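PDB 3TQF: Hpr(Ser) kinase from Coxiella burnetii, which probably phosphorylates a serine of the carrier protein HPr at the expense of ATP and removes that phosphate again. Local coordinates for residues A35-G40 / K82-D87; N67-I70 / G76-D79; H93-S98 / E121-I126; K106-D111 / N115-T120; I131-H136 / P142-T147. All blocks are in the same frame, centred on the assembly; numbering follows the deposited sequence.

Interaction 1: residues A35-G40 / K82-D87; sequences ALIDRG and KLFGLD
The apolar part of this contact is one branch of Ile37 set against one ring. The CG2 methyl of Ile37 lies over a face of the Phe84 ring in a CH-pi contact, 4.2 Å from the ring centroid and 28° off its normal. The methyl sits nearer the root of the ring than its far end, its closest approach being 3.8 Å from Ile37 CG2 to Phe84 CG. Ile37 has CG2 anti to the backbone N, which sends this methyl toward Phe84 while the CG1 branch leads elsewhere, and the two side chains cross at about a right angle.

The polar part is slight. Asp38 OD1 stands at the edge of the same ring, near its plane, 4.2 Å from Phe84 CE1, where the outward C-H groups may suit a carboxylate oxygen. The main partner of this carboxylate lies outside the contact: Asp38 OD2 forms a salt bridge with Arg39 of the second subunit.

Both segments turn off a helix at a glycine with positive phi. At Gly40 this is a Schellman motif, whereas Gly85 leads into a short 3-10 turn.

Helix 29-38, which follows a probable P-loop, thus packs on the end of helix 80-84. Around this junction, Leu36 and Ile37 rest on strand 10-14, Ala35 meets Pro142 of helix 141-165, and Leu83 O accepts a hydrogen bond from Arg150 of the second subunit.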
# COMPACT_ATOMS: atom_id res chain seq x y z
N ALA A 35 5.76 -1.71 -7.44
CA ALA A 35 5.70 -1.35 -6.02
C ALA A 35 7.06 -1.51 -5.34
O ALA A 35 7.47 -0.65 -4.56
CB ALA A 35 4.65 -2.17 -5.31
N LEU A 36 7.77 -2.59 -5.65
CA LEU A 36 9.11 -2.80 -5.12
C LEU A 36 10.09 -1.73 -5.61
O LEU A 36 10.94 -1.28 -4.84
CB LEU A 36 9.61 -4.20 -5.46
CG LEU A 36 8.94 -5.33 -4.67
CD1 LEU A 36 9.22 -6.67 -5.31
CD2 LEU A 36 9.39 -5.33 -3.22
N ILE A 37 9.98 -1.32 -6.88
CA ILE A 37 10.79 -0.21 -7.40
C ILE A 37 10.52 1.06 -6.59
O ILE A 37 11.44 1.82 -6.28
CB ILE A 37 10.53 0.09 -8.91
CG1 ILE A 37 10.76 -1.14 -9.80
CG2 ILE A 37 11.42 1.24 -9.40
CD1 ILE A 37 12.07 -1.83 -9.58
N ASP A 38 9.25 1.28 -6.26
CA ASP A 38 8.81 2.47 -5.52
C ASP A 38 9.33 2.47 -4.09
O ASP A 38 9.49 3.53 -3.49
CB ASP A 38 7.27 2.54 -5.52
CG ASP A 38 6.74 3.80 -4.87
OD1 ASP A 38 7.08 4.91 -5.33
OD2 ASP A 38 5.95 3.68 -3.91
N ARG A 39 9.62 1.29 -3.55
CA ARG A 39 10.24 1.20 -2.21
C ARG A 39 11.76 1.33 -2.25
O ARG A 39 12.40 1.23 -1.22
CB ARG A 39 9.88 -0.12 -1.51
CG ARG A 39 8.45 -0.61 -1.73
CD ARG A 39 7.67 -0.83 -0.45
NE ARG A 39 8.49 -1.15 0.71
CZ ARG A 39 8.11 -0.90 1.96
NH1 ARG A 39 6.92 -0.35 2.22
NH2 ARG A 39 8.91 -1.19 2.97
N GLY A 40 12.34 1.56 -3.43
CA GLY A 40 13.77 1.81 -3.56
C GLY A 40 14.59 0.64 -4.06
O GLY A 40 15.82 0.70 -4.05
N LYS A 82 13.07 6.47 -16.82
CA LYS A 82 12.51 7.80 -16.97
C LYS A 82 11.74 8.23 -15.72
O LYS A 82 11.86 9.37 -15.28
CB LYS A 82 11.59 7.86 -18.20
CG LYS A 82 11.09 9.27 -18.56
CD LYS A 82 11.88 9.88 -19.70
CE LYS A 82 11.46 11.33 -19.94
NZ LYS A 82 12.03 11.89 -21.21
N LEU A 83 10.96 7.31 -15.15
CA LEU A 83 10.05 7.63 -14.04
C LEU A 83 10.67 7.47 -12.66
O LEU A 83 10.23 8.13 -11.72
CB LEU A 83 8.78 6.77 -14.12
CG LEU A 83 7.78 7.04 -15.25
CD1 LEU A 83 6.47 6.33 -14.95
CD2 LEU A 83 7.53 8.51 -15.46
N PHE A 84 11.66 6.59 -12.51
CA PHE A 84 12.22 6.28 -11.19
C PHE A 84 13.74 6.47 -11.07
O PHE A 84 14.31 6.20 -10.01
CB PHE A 84 11.83 4.85 -10.80
CG PHE A 84 10.34 4.65 -10.69
CD1 PHE A 84 9.68 4.91 -9.50
CD2 PHE A 84 9.60 4.21 -11.78
CE1 PHE A 84 8.30 4.74 -9.39
CE2 PHE A 84 8.23 4.03 -11.68
CZ PHE A 84 7.58 4.30 -10.49
N GLY A 85 14.39 6.95 -12.13
CA GLY A 85 15.82 7.24 -12.11
C GLY A 85 16.67 6.15 -12.71
O GLY A 85 16.24 5.00 -12.83
N LEU A 86 17.90 6.51 -13.10
CA LEU A 86 18.83 5.57 -13.73
C LEU A 86 19.22 4.44 -12.78
O LEU A 86 19.36 3.29 -13.21
CB LEU A 86 20.09 6.29 -14.21
CG LEU A 86 20.04 7.13 -15.50
CD1 LEU A 86 19.62 6.27 -16.69
CD2 LEU A 86 19.12 8.34 -15.37
N ASP A 87 19.35 4.75 -11.49
CA ASP A 87 19.71 3.75 -10.48
C ASP A 87 18.59 2.76 -10.14
O ASP A 87 18.79 1.85 -9.34
CB ASP A 87 20.19 4.44 -9.19
CG ASP A 87 21.40 5.35 -9.42
OD1 ASP A 87 22.00 5.31 -10.52
OD2 ASP A 87 21.75 6.12 -8.49

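Interaction 2: residues N67-I70 / G76-D79; sequences NGYI and GIID
Ile70 O takes the N-H of Ile78 at 2.8 Å, with an N-H...O angle of 136°. The same oxygen lies 3.5 Å from Ile77 CA in a weaker CA-H...O contact. In the return direction Ile70 N donates its N-H to Ile78 O, 3.2 Å away, and Tyr69 CA makes another CA-H...O contact with Ile78 O.

These bonds define an antiparallel beta hairpin of strands 69-72 and 76-79, in which Ile70 and Ile78 form a hydrogen-bonded pair and Tyr69 and Asp79 the adjoining non-hydrogen-bonded one. Ile70 and Ile78 share the sheet face that meets helix 29-38, through Ser33 and Leu34.

On the other face, Tyr69 CD1 lies 3.4 Å from Ile77 CG2, the methyl standing obliquely to the ring. With CG beside the backbone N (chi1 -65°), that ring also reaches Asp79, whose CB lies 3.7 Å from Tyr69 CE1. Ring and carboxylate planes are 46° apart. Asp79 stands at the N-cap of helix 80-84, its OD1 accepting a weak hydrogen bond from Lys82 N, while Ile77 packs on Leu114 of the second subunit.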
# COMPACT_ATOMS: atom_id res chain seq x y z
N ASN A 67 14.94 -4.01 -22.11
CA ASN A 67 15.59 -3.55 -20.90
C ASN A 67 15.05 -2.20 -20.41
O ASN A 67 14.98 -1.24 -21.17
CB ASN A 67 17.10 -3.43 -21.10
CG ASN A 67 17.86 -3.38 -19.79
OD1 ASN A 67 17.80 -4.31 -18.99
ND2 ASN A 67 18.58 -2.29 -19.56
N GLY A 68 14.66 -2.16 -19.13
CA GLY A 68 14.16 -0.94 -18.51
C GLY A 68 12.65 -0.75 -18.57
O GLY A 68 12.12 0.18 -17.96
N TYR A 69 11.96 -1.64 -19.28
CA TYR A 69 10.51 -1.51 -19.48
C TYR A 69 9.71 -2.58 -18.73
O TYR A 69 10.14 -3.72 -18.61
CB TYR A 69 10.18 -1.57 -20.97
CG TYR A 69 10.74 -0.40 -21.75
CD1 TYR A 69 10.10 0.83 -21.73
CD2 TYR A 69 11.90 -0.53 -22.50
CE1 TYR A 69 10.60 1.91 -22.45
CE2 TYR A 69 12.41 0.54 -23.22
CZ TYR A 69 11.76 1.75 -23.19
OH TYR A 69 12.26 2.81 -23.90
N ILE A 70 8.55 -2.16 -18.22
CA ILE A 70 7.60 -3.02 -17.51
C ILE A 70 6.24 -2.82 -18.15
O ILE A 70 5.88 -1.70 -18.48
CB ILE A 70 7.49 -2.63 -16.02
CG1 ILE A 70 8.67 -3.19 -15.22
CG2 ILE A 70 6.19 -3.13 -15.40
CD1 ILE A 70 8.57 -2.88 -13.73
N GLY A 76 -0.01 0.19 -19.46
CA GLY A 76 0.76 -0.11 -20.68
C GLY A 76 2.23 -0.24 -20.35
O GLY A 76 2.60 -0.76 -19.30
N ILE A 77 3.08 0.25 -21.24
CA ILE A 77 4.52 0.22 -21.02
C ILE A 77 4.96 1.31 -20.04
O ILE A 77 4.40 2.41 -20.04
CB ILE A 77 5.29 0.37 -22.36
CG1 ILE A 77 5.09 -0.88 -23.22
CG2 ILE A 77 6.77 0.60 -22.12
CD1 ILE A 77 5.70 -2.14 -22.61
N ILE A 78 5.94 0.99 -19.21
CA ILE A 78 6.49 1.92 -18.24
C ILE A 78 8.00 1.99 -18.40
O ILE A 78 8.70 1.02 -18.10
CB ILE A 78 6.18 1.47 -16.78
CG1 ILE A 78 4.67 1.34 -16.56
CG2 ILE A 78 6.78 2.45 -15.78
CD1 ILE A 78 4.32 0.74 -15.21
N ASP A 79 8.49 3.12 -18.90
CA ASP A 79 9.93 3.39 -18.95
C ASP A 79 10.40 3.67 -17.53
O ASP A 79 10.38 4.81 -17.08
CB ASP A 79 10.21 4.59 -19.87
CG ASP A 79 11.70 4.81 -20.14
OD1 ASP A 79 12.54 4.26 -19.41
OD2 ASP A 79 12.02 5.56 -21.09

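Interaction 3: residues H93-S98 / E121-I126; sequences HEVHLS and EIILGI
Glu121 and Ile123, on one arm of the hairpin formed by strands 117-123 and 126-134, face Ser98 and Val95 of strand 92-102. The second arm pairs with both strands, antiparallel with 117-123 and parallel with 92-102, which makes this a contact of side chains reaching past an intervening strand. The separations fit: Val95 and Ile123 have their CA atoms 9.4 Å apart.

At the polar end, Ser98 OG gives a weak hydrogen bond to Glu121 OE2, 3.4 Å away. Ser98 has OG anti to its own N (chi1 163°), and the glutamate chain bends at chi2 to turn its carboxylate toward the hydroxyl. Lys130, on the strand between them, forms a long, weak ion pair with the same oxygen. At the apolar end, Val95 CG1 and Ile123 CD1 just meet at 4.5 Å, with Val128 of the middle strand touching both side chains.

Beyond Ile123 the chain reverses through Leu124 and Gly125, both at positive phi. Ile123 N bonds to Ile126 O at 3.0 Å and Ile126 N returns to Ile123 O, the reciprocal pair that closes a beta hairpin with a two-residue loop, a type I' turn.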
# COMPACT_ATOMS: atom_id res chain seq x y z
N HIS A 93 22.75 -9.23 -12.38
CA HIS A 93 22.96 -9.50 -10.96
C HIS A 93 22.91 -11.00 -10.72
O HIS A 93 22.29 -11.74 -11.49
CB HIS A 93 21.87 -8.81 -10.13
CG HIS A 93 22.21 -8.69 -8.67
ND1 HIS A 93 21.97 -9.70 -7.77
CD2 HIS A 93 22.76 -7.67 -7.97
CE1 HIS A 93 22.36 -9.31 -6.57
NE2 HIS A 93 22.84 -8.09 -6.66
N GLU A 94 23.58 -11.46 -9.66
CA GLU A 94 23.56 -12.87 -9.27
C GLU A 94 22.17 -13.25 -8.76
O GLU A 94 21.50 -12.45 -8.13
CB GLU A 94 24.63 -13.15 -8.20
CG GLU A 94 24.52 -14.53 -7.53
CD GLU A 94 25.79 -14.94 -6.78
OE1 GLU A 94 26.52 -14.05 -6.27
OE2 GLU A 94 26.06 -16.16 -6.68
N VAL A 95 21.75 -14.48 -9.06
CA VAL A 95 20.48 -15.01 -8.58
C VAL A 95 20.70 -15.60 -7.20
O VAL A 95 21.51 -16.50 -7.04
CB VAL A 95 19.97 -16.13 -9.51
CG1 VAL A 95 18.68 -16.75 -8.96
CG2 VAL A 95 19.76 -15.60 -10.92
N HIS A 96 19.98 -15.10 -6.21
CA HIS A 96 20.10 -15.58 -4.83
C HIS A 96 18.88 -16.34 -4.34
O HIS A 96 19.00 -17.31 -3.58
CB HIS A 96 20.37 -14.40 -3.89
CG HIS A 96 21.71 -13.78 -4.07
ND1 HIS A 96 22.81 -14.14 -3.32
CD2 HIS A 96 22.14 -12.82 -4.93
CE1 HIS A 96 23.86 -13.44 -3.71
NE2 HIS A 96 23.48 -12.63 -4.68
N LEU A 97 17.69 -15.91 -4.76
CA LEU A 97 16.45 -16.44 -4.24
C LEU A 97 15.41 -16.51 -5.35
O LEU A 97 15.41 -15.69 -6.27
CB LEU A 97 15.94 -15.55 -3.11
CG LEU A 97 14.61 -15.87 -2.43
CD1 LEU A 97 14.71 -17.13 -1.59
CD2 LEU A 97 14.17 -14.68 -1.59
N SER A 98 14.52 -17.49 -5.24
CA SER A 98 13.40 -17.65 -6.15
C SER A 98 12.12 -17.71 -5.32
O SER A 98 11.94 -18.63 -4.54
CB SER A 98 13.58 -18.95 -6.94
OG SER A 98 12.36 -19.35 -7.55
N GLU A 121 15.22 -24.88 -6.09
CA GLU A 121 15.10 -24.89 -7.54
C GLU A 121 16.46 -25.17 -8.16
O GLU A 121 17.46 -24.57 -7.76
CB GLU A 121 14.62 -23.53 -8.05
CG GLU A 121 13.13 -23.32 -7.95
CD GLU A 121 12.47 -23.13 -9.29
OE1 GLU A 121 12.53 -24.06 -10.12
OE2 GLU A 121 11.89 -22.05 -9.51
N ILE A 122 16.49 -26.07 -9.14
CA ILE A 122 17.70 -26.32 -9.91
C ILE A 122 17.68 -25.42 -11.14
O ILE A 122 16.91 -25.64 -12.07
CB ILE A 122 17.83 -27.80 -10.35
CG1 ILE A 122 17.51 -28.76 -9.20
CG2 ILE A 122 19.22 -28.07 -10.89
CD1 ILE A 122 18.22 -28.43 -7.91
N ILE A 123 18.52 -24.39 -11.12
CA ILE A 123 18.65 -23.47 -12.25
C ILE A 123 20.04 -23.65 -12.87
O ILE A 123 21.05 -23.26 -12.27
CB ILE A 123 18.44 -22.01 -11.81
CG1 ILE A 123 17.17 -21.89 -10.96
CG2 ILE A 123 18.35 -21.10 -13.03
CD1 ILE A 123 16.78 -20.46 -10.61
N LEU A 124 20.09 -24.25 -14.05
CA LEU A 124 21.35 -24.62 -14.69
C LEU A 124 22.27 -25.37 -13.73
O LEU A 124 23.46 -25.09 -13.65
CB LEU A 124 22.05 -23.38 -15.26
CG LEU A 124 21.27 -22.61 -16.32
CD1 LEU A 124 22.06 -21.40 -16.79
CD2 LEU A 124 20.91 -23.52 -17.48
N GLY A 125 21.69 -26.32 -13.00
CA GLY A 125 22.45 -27.19 -12.10
C GLY A 125 22.87 -26.56 -10.79
O GLY A 125 23.64 -27.16 -10.05
N ILE A 126 22.38 -25.36 -10.50
CA ILE A 126 22.72 -24.67 -9.26
C ILE A 126 21.50 -24.64 -8.34
O ILE A 126 20.39 -24.39 -8.80
CB ILE A 126 23.24 -23.24 -9.54
CG1 ILE A 126 24.62 -23.32 -10.19
CG2 ILE A 126 23.29 -22.42 -8.27
CD1 ILE A 126 25.29 -21.98 -10.41

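Interaction 4: residues K106-D111 / N115-T120; sequences KMPLLD and NPLYRT
Leu117 supplies most of the apolar contact with the loop of residues 106-111, and its CD2 methyl is the point where two partners converge. The terminal CE of Met107, modelled as selenomethionine, comes to 3.9 Å from Leu117 CD2, and the two side chains slide past each other in opposite directions. Bending of the Met107 chain at chi2 (83°) brings its end back toward the strand, although its first bond does not point there. Pro108 approaches the same methyl obliquely, with its CG 4.0 Å from Leu117 CD2. Leu117 can present this branch because its CG is anti to the backbone N, which extends the side chain toward the loop.

Contacts between apolar and polar groups fill the margins. The guanidinium of Arg119 lies beside the proline ring, Pro108 CG being 3.7 Å from Arg119 NH2 at an oblique angle. At the other end, Leu110 CD2 rests 4.0 Å from the backbone oxygen of Asn115.

Charged groups remain apart: Asp111 OD2 and Arg119 NH1 are 6.2 Å from each other, so any attraction is probably modest. No hydrogen bond joins the segments.

Strand 117-123 makes its backbone bonds with strand 126-134, Leu117 pairing with Leu132 and Arg119 with Lys130, and Met107 also leans on Leu132. The loop is therefore laid against the sheet by dispersion and hydrophobic burial around one leucine; contact of this kind is non-directional and probably sets the loop's backbone less exactly than hydrogen bonds would.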
# COMPACT_ATOMS: atom_id res chain seq x y z
N LYS A 106 -4.10 -23.45 -2.98
CA LYS A 106 -3.20 -24.41 -3.62
C LYS A 106 -1.89 -24.58 -2.85
O LYS A 106 -1.00 -25.32 -3.27
CB LYS A 106 -2.92 -23.97 -5.06
CG LYS A 106 -4.17 -23.89 -5.94
CD LYS A 106 -3.99 -22.97 -7.14
CE LYS A 106 -5.32 -22.62 -7.78
NZ LYS A 106 -5.16 -21.75 -8.98
N MSE A 107 -1.78 -23.89 -1.72
CA MSE A 107 -0.58 -23.90 -0.91
C MSE A 107 -0.45 -25.23 -0.15
O MSE A 107 -1.41 -25.65 0.49
CB MSE A 107 -0.65 -22.75 0.09
CG MSE A 107 0.64 -22.48 0.82
SE MSE A 107 1.89 -21.37 -0.17
CE MSE A 107 3.26 -21.38 1.21
N PRO A 108 0.72 -25.89 -0.22
CA PRO A 108 0.91 -27.15 0.51
C PRO A 108 0.90 -26.98 2.03
O PRO A 108 0.99 -25.86 2.53
CB PRO A 108 2.29 -27.64 0.06
CG PRO A 108 2.66 -26.81 -1.12
CD PRO A 108 1.92 -25.52 -0.99
N LEU A 109 0.80 -28.10 2.75
CA LEU A 109 0.79 -28.07 4.21
C LEU A 109 2.11 -27.52 4.74
O LEU A 109 3.16 -27.70 4.13
CB LEU A 109 0.51 -29.46 4.79
CG LEU A 109 -0.86 -30.06 4.48
CD1 LEU A 109 -1.04 -31.41 5.18
CD2 LEU A 109 -1.99 -29.10 4.86
N LEU A 110 2.03 -26.85 5.88
CA LEU A 110 3.16 -26.14 6.47
C LEU A 110 3.74 -26.98 7.61
O LEU A 110 3.02 -27.33 8.55
CB LEU A 110 2.71 -24.77 6.98
CG LEU A 110 3.60 -23.58 6.63
CD1 LEU A 110 2.99 -22.30 7.19
CD2 LEU A 110 5.04 -23.78 7.12
N ASP A 111 5.02 -27.31 7.51
CA ASP A 111 5.68 -28.16 8.51
C ASP A 111 6.01 -27.34 9.76
O ASP A 111 5.73 -27.76 10.88
CB ASP A 111 6.97 -28.76 7.94
CG ASP A 111 6.72 -29.65 6.73
OD1 ASP A 111 6.14 -30.75 6.89
OD2 ASP A 111 7.12 -29.24 5.61
N ASN A 115 8.54 -20.50 10.19
CA ASN A 115 9.45 -20.23 9.07
C ASN A 115 8.72 -20.28 7.74
O ASN A 115 7.62 -20.82 7.66
CB ASN A 115 10.61 -21.23 9.08
CG ASN A 115 11.74 -20.80 10.00
OD1 ASN A 115 11.92 -21.36 11.08
ND2 ASN A 115 12.50 -19.80 9.57
N PRO A 116 9.33 -19.72 6.67
CA PRO A 116 8.71 -19.82 5.35
C PRO A 116 8.75 -21.24 4.81
O PRO A 116 9.53 -22.06 5.29
CB PRO A 116 9.59 -18.91 4.47
CG PRO A 116 10.57 -18.25 5.38
CD PRO A 116 10.63 -19.03 6.64
N LEU A 117 7.93 -21.53 3.80
CA LEU A 117 7.97 -22.83 3.16
C LEU A 117 9.09 -22.83 2.15
O LEU A 117 8.94 -22.30 1.04
CB LEU A 117 6.63 -23.17 2.50
CG LEU A 117 6.48 -24.60 1.93
CD1 LEU A 117 6.89 -25.64 2.95
CD2 LEU A 117 5.06 -24.85 1.47
N TYR A 118 10.23 -23.39 2.55
CA TYR A 118 11.44 -23.43 1.72
C TYR A 118 11.49 -24.69 0.86
O TYR A 118 11.18 -25.79 1.33
CB TYR A 118 12.70 -23.36 2.58
CG TYR A 118 13.25 -21.97 2.80
CD1 TYR A 118 13.10 -21.32 4.02
CD2 TYR A 118 13.93 -21.31 1.80
CE1 TYR A 118 13.61 -20.04 4.23
CE2 TYR A 118 14.45 -20.03 1.99
CZ TYR A 118 14.29 -19.41 3.21
OH TYR A 118 14.80 -18.14 3.38
N ARG A 119 11.89 -24.51 -0.40
CA ARG A 119 12.22 -25.60 -1.30
C ARG A 119 13.51 -25.22 -2.02
O ARG A 119 14.12 -24.21 -1.69
CB ARG A 119 11.09 -25.83 -2.31
CG ARG A 119 9.79 -26.34 -1.70
CD ARG A 119 9.08 -27.28 -2.66
NE ARG A 119 7.67 -27.53 -2.34
CZ ARG A 119 7.24 -28.26 -1.32
NH1 ARG A 119 8.09 -28.82 -0.45
NH2 ARG A 119 5.93 -28.44 -1.14
N THR A 120 13.93 -26.04 -2.98
CA THR A 120 15.09 -25.74 -3.82
C THR A 120 14.72 -25.83 -5.30
O THR A 120 13.98 -26.72 -5.71
CB THR A 120 16.25 -26.71 -3.54
OG1 THR A 120 16.61 -26.66 -2.16
CG2 THR A 120 17.47 -26.35 -4.38

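Interaction 5: residues I131-H136 / P142-T147; sequences ILFPIH and PLLIET
Strand 126-134 passes helix 141-165 at the distance of side-chain packing, the nearest CA atoms being those of Phe133 and Ile145, 8.6 Å apart. Phe133 bridges this gap. Its CG is anti to the backbone N (chi1 -166°), which carries the ring off the sheet and toward the helix, where two successive residues receive it.

Leu144 meets the far end of the ring: Phe133 CZ lies 3.9 Å from Leu144 CB and 4.0 Å from Leu144 CD1, the two side chains crossing at about a right angle. Ile145 takes a different position, its CD1 methyl over a ring face and 4.2 Å from Phe133 CD1. The end of Ile145 comes closer to the strand than its first bond suggests, because the chain folds at chi2 (-70°). Pro134 CD also lies against a face of the ring, offset toward its rim, and Leu141 and Leu148 of the same helix add further cover.

Within the helix, Leu143 O accepts both Thr147 N, at 2.9 Å, and Thr147 OG1, at 2.6 Å. The two donors come from opposite faces of the carbonyl plane, so the buried hydroxyl is satisfied by the helix's own backbone.

Gly74 of the third subunit packs on Phe133, and Leu34 of that subunit on Thr147, placing the junction beside a subunit interface. Without a hydrogen bond or charge pair across it, the join of helix to sheet rests on the shape of one aromatic ring and the aliphatic groups that touch it.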
# COMPACT_ATOMS: atom_id res chain seq x y z
N ILE A 131 11.06 -20.13 -2.11
CA ILE A 131 10.00 -19.97 -1.12
C ILE A 131 8.66 -20.01 -1.83
O ILE A 131 8.49 -19.40 -2.86
CB ILE A 131 10.13 -18.63 -0.36
CG1 ILE A 131 11.48 -18.57 0.37
CG2 ILE A 131 8.99 -18.47 0.64
CD1 ILE A 131 11.70 -17.30 1.15
N LEU A 132 7.72 -20.76 -1.27
CA LEU A 132 6.33 -20.73 -1.71
C LEU A 132 5.60 -19.72 -0.84
O LEU A 132 5.46 -19.94 0.36
CB LEU A 132 5.68 -22.11 -1.58
CG LEU A 132 6.31 -23.29 -2.33
CD1 LEU A 132 5.40 -24.50 -2.23
CD2 LEU A 132 6.58 -22.98 -3.79
N PHE A 133 5.17 -18.61 -1.42
CA PHE A 133 4.52 -17.55 -0.66
C PHE A 133 3.04 -17.42 -0.99
O PHE A 133 2.69 -17.21 -2.15
CB PHE A 133 5.21 -16.21 -0.88
CG PHE A 133 4.80 -15.16 0.11
CD1 PHE A 133 3.84 -14.23 -0.20
CD2 PHE A 133 5.35 -15.15 1.38
CE1 PHE A 133 3.45 -13.28 0.72
CE2 PHE A 133 4.97 -14.21 2.31
CZ PHE A 133 4.01 -13.27 1.98
N PRO A 134 2.16 -17.51 0.03
CA PRO A 134 0.73 -17.38 -0.19
C PRO A 134 0.33 -15.94 -0.48
O PRO A 134 0.73 -15.04 0.25
CB PRO A 134 0.14 -17.83 1.14
CG PRO A 134 1.17 -17.50 2.13
CD PRO A 134 2.48 -17.69 1.45
N ILE A 135 -0.45 -15.74 -1.54
CA ILE A 135 -0.84 -14.41 -1.96
C ILE A 135 -2.28 -14.10 -1.55
O ILE A 135 -3.22 -14.67 -2.08
CB ILE A 135 -0.67 -14.24 -3.49
CG1 ILE A 135 -1.00 -12.81 -3.92
CG2 ILE A 135 -1.53 -15.23 -4.26
CD1 ILE A 135 -0.33 -12.39 -5.24
N HIS A 136 -2.43 -13.19 -0.59
CA HIS A 136 -3.74 -12.66 -0.21
C HIS A 136 -3.86 -11.26 -0.81
O HIS A 136 -2.88 -10.50 -0.79
CB HIS A 136 -3.87 -12.58 1.30
CG HIS A 136 -3.76 -13.91 1.99
ND1 HIS A 136 -4.85 -14.73 2.21
CD2 HIS A 136 -2.69 -14.55 2.52
CE1 HIS A 136 -4.45 -15.82 2.84
NE2 HIS A 136 -3.15 -15.74 3.04
N PRO A 142 3.98 -5.91 -1.35
CA PRO A 142 5.35 -5.41 -1.53
C PRO A 142 6.15 -5.43 -0.24
O PRO A 142 7.30 -5.86 -0.23
CB PRO A 142 5.14 -3.98 -2.01
CG PRO A 142 3.81 -3.99 -2.65
CD PRO A 142 2.99 -4.94 -1.85
N LEU A 143 5.53 -4.97 0.85
CA LEU A 143 6.19 -4.96 2.15
C LEU A 143 6.47 -6.39 2.61
O LEU A 143 7.50 -6.65 3.21
CB LEU A 143 5.34 -4.23 3.19
CG LEU A 143 5.89 -4.16 4.61
CD1 LEU A 143 7.13 -3.30 4.68
CD2 LEU A 143 4.83 -3.65 5.56
N LEU A 144 5.55 -7.30 2.32
CA LEU A 144 5.71 -8.69 2.74
C LEU A 144 6.87 -9.35 2.02
O LEU A 144 7.69 -10.02 2.65
CB LEU A 144 4.41 -9.47 2.49
CG LEU A 144 3.17 -8.98 3.26
CD1 LEU A 144 2.02 -9.94 3.08
CD2 LEU A 144 3.48 -8.78 4.72
N ILE A 145 6.95 -9.15 0.71
CA ILE A 145 8.02 -9.70 -0.11
C ILE A 145 9.37 -9.07 0.25
O ILE A 145 10.38 -9.76 0.29
CB ILE A 145 7.72 -9.50 -1.60
CG1 ILE A 145 6.52 -10.36 -2.01
CG2 ILE A 145 8.94 -9.86 -2.46
CD1 ILE A 145 6.78 -11.85 -2.01
N GLU A 146 9.38 -7.77 0.50
CA GLU A 146 10.61 -7.11 0.96
C GLU A 146 11.08 -7.69 2.28
O GLU A 146 12.27 -7.91 2.47
CB GLU A 146 10.39 -5.60 1.10
CG GLU A 146 11.56 -4.85 1.74
CD GLU A 146 11.26 -3.40 1.97
OE1 GLU A 146 11.35 -2.60 1.02
OE2 GLU A 146 10.93 -3.04 3.12
N THR A 147 10.14 -7.92 3.19
CA THR A 147 10.45 -8.48 4.51
C THR A 147 10.92 -9.93 4.39
O THR A 147 11.85 -10.34 5.09
CB THR A 147 9.24 -8.39 5.44
OG1 THR A 147 8.77 -7.04 5.47
CG2 THR A 147 9.60 -8.82 6.85

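Overall arrangement
Interactions 3 and 5 are buried, interactions 1 and 2 partly so, and interaction 4 lies at the surface. Strands 117-123 and 126-134 tie interactions 3, 4 and 5 together: interactions 3 and 4 share the first, and interaction 5 uses the second, with Ser98 O to Ile131 N and Leu117 O to Leu132 N as probable hydrogen bonds between them. Interactions 1 and 2 form a second group, about 12 Å apart between centres and touching through Leu83 and Ile78; the salt bridge of Arg39 and Glu146 joins interaction 1 to interaction 5. Backbone bonding across the contact belongs to the hairpin of interaction 2, while the others rely on side chains, aromatic in 1 and 5, largely apolar round a leucine in 4, polar and apolar in 3.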